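Local coordinates for anthrone oxidase-like protein (PDB 5F9P), which probably acts as an oxygenase that cleaves a C-C bond, opening ring B oxidatively in the biosynthesis of atypical angucyclines in Streptomyces ambofaciens, at residues K112-G116 with S176-W180. Sequence-based numbering, arbitrary orientation.
Sequences KIEIG and SYSQW
Gln179 reaches across to the backbone of Glu114 and uses both ends of its amide there. NE2 donates to Glu114 O at 2.9 Å along an almost straight N-H...O line (178°), with the oxygen practically in the amide plane; seen from the carbonyl, the donor sits above its plane. At the other end, OE1 accepts from a water 2.7 Å away, and that water in turn accepts from Glu114 N at 3.1 Å. One side chain therefore serves both backbone polar groups of a single residue, directly at the C=O and through water at the N-H. The chain of Gln179 runs extended beyond CG (chi2 175°), which carries the amide over to the other strand.

The CG2 methyls of Ile113 and Ile115 lie on the same side of the amide plane, one near OE1 and the other near NE2. Ile115 CG2 lies 3.3 Å from Gln179 NE2 and also meets Tyr177 at its hydroxyl end, 3.5 Å from OH, approaching the ring obliquely; the two side chains cross at about a right angle. Ile113, sliding past Gln179 in the opposite direction, brings CG2 to 3.8 Å from OE1. Its chi1 of -70° sets CG1 beside the backbone N and leaves CG2 anti to it, the branch that reaches the amide oxygen.

Further out, His49 hydrogen-bonds Tyr177 OH and Phe60 meets its ring, while Ile113 also touches Ala157 and Val159 of strand 155-167. Strand 113-114 pairs with strand 2-3 in a separate two-stranded antiparallel sheet, whereas 176-180 ends a strand of the eight-stranded antiparallel barrel, in keeping with the dimeric alpha-beta barrel clan. No backbone hydrogen bond pairs the two segments; a glutamine side chain, a water and isoleucine methyls make the join. Bonded directly at NE2 and to water at OE1, the buried amide is fixed in its rotation and ties the small sheet to the barrel.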
# COMPACT_ATOMS: atom_id res chain seq x y z
N LYS A 112 -4.95 -14.72 6.11
CA LYS A 112 -4.23 -13.56 6.63
C LYS A 112 -2.95 -13.31 5.84
O LYS A 112 -2.30 -14.24 5.34
CB LYS A 112 -3.92 -13.68 8.12
CG LYS A 112 -5.16 -13.84 9.00
CD LYS A 112 -4.80 -13.78 10.49
CE LYS A 112 -5.96 -14.23 11.38
NZ LYS A 112 -7.16 -13.34 11.29
N ILE A 113 -2.58 -12.05 5.75
CA ILE A 113 -1.47 -11.65 4.93
C ILE A 113 -0.38 -11.07 5.82
O ILE A 113 -0.67 -10.32 6.75
CB ILE A 113 -1.97 -10.64 3.87
CG1 ILE A 113 -2.85 -11.41 2.86
CG2 ILE A 113 -0.81 -9.93 3.21
CD1 ILE A 113 -3.62 -10.55 1.89
N GLU A 114 0.86 -11.45 5.55
CA GLU A 114 1.99 -10.91 6.29
C GLU A 114 2.87 -10.09 5.37
O GLU A 114 3.19 -10.52 4.26
CB GLU A 114 2.81 -12.03 6.90
CG GLU A 114 3.97 -11.51 7.73
CD GLU A 114 4.67 -12.59 8.55
OE1 GLU A 114 4.43 -13.80 8.29
OE2 GLU A 114 5.47 -12.22 9.44
N ILE A 115 3.28 -8.92 5.84
CA ILE A 115 4.22 -8.09 5.10
C ILE A 115 5.49 -7.85 5.92
O ILE A 115 5.44 -7.74 7.15
CB ILE A 115 3.58 -6.74 4.71
CG1 ILE A 115 3.13 -5.96 5.95
CG2 ILE A 115 2.40 -7.00 3.77
CD1 ILE A 115 2.77 -4.49 5.66
N GLY A 116 6.63 -7.77 5.25
CA GLY A 116 7.91 -7.67 5.96
C GLY A 116 9.10 -7.91 5.04
O GLY A 116 8.97 -8.59 4.02
N SER A 176 -5.50 -1.84 -4.72
CA SER A 176 -5.13 -3.23 -4.89
C SER A 176 -3.68 -3.39 -4.44
O SER A 176 -2.79 -2.71 -4.97
CB SER A 176 -5.23 -3.59 -6.38
OG SER A 176 -4.75 -4.90 -6.60
N TYR A 177 -3.43 -4.29 -3.50
CA TYR A 177 -2.07 -4.50 -2.99
C TYR A 177 -1.80 -6.00 -3.00
O TYR A 177 -2.43 -6.75 -2.26
CB TYR A 177 -1.97 -3.94 -1.56
CG TYR A 177 -0.65 -4.13 -0.84
CD1 TYR A 177 -0.35 -5.34 -0.22
CD2 TYR A 177 0.29 -3.10 -0.75
CE1 TYR A 177 0.86 -5.52 0.46
CE2 TYR A 177 1.48 -3.27 -0.08
CZ TYR A 177 1.77 -4.47 0.53
OH TYR A 177 2.97 -4.63 1.20
N SER A 178 -0.90 -6.45 -3.87
CA SER A 178 -0.63 -7.88 -4.04
C SER A 178 0.85 -8.26 -3.85
O SER A 178 1.75 -7.44 -4.04
CB SER A 178 -1.16 -8.40 -5.38
OG SER A 178 -0.60 -7.75 -6.51
N GLN A 179 1.07 -9.52 -3.48
CA GLN A 179 2.41 -10.08 -3.28
C GLN A 179 2.70 -11.22 -4.26
O GLN A 179 1.85 -12.08 -4.49
CB GLN A 179 2.55 -10.61 -1.85
CG GLN A 179 2.35 -9.56 -0.77
CD GLN A 179 2.37 -10.16 0.62
OE1 GLN A 179 1.87 -11.27 0.83
NE2 GLN A 179 2.96 -9.45 1.56
N TRP A 180 3.93 -11.24 -4.79
CA TRP A 180 4.32 -12.19 -5.82
C TRP A 180 5.69 -12.82 -5.50
O TRP A 180 6.46 -12.26 -4.72
CB TRP A 180 4.36 -11.47 -7.17
CG TRP A 180 3.01 -10.94 -7.58
CD1 TRP A 180 2.42 -9.76 -7.19
CD2 TRP A 180 2.08 -11.58 -8.45
NE1 TRP A 180 1.18 -9.63 -7.77
CE2 TRP A 180 0.94 -10.75 -8.54
CE3 TRP A 180 2.10 -12.78 -9.17
CZ2 TRP A 180 -0.17 -11.08 -9.32
CZ3 TRP A 180 0.99 -13.12 -9.94
CH2 TRP A 180 -0.12 -12.26 -10.01
O HOH W 1 1.42 -12.89 2.88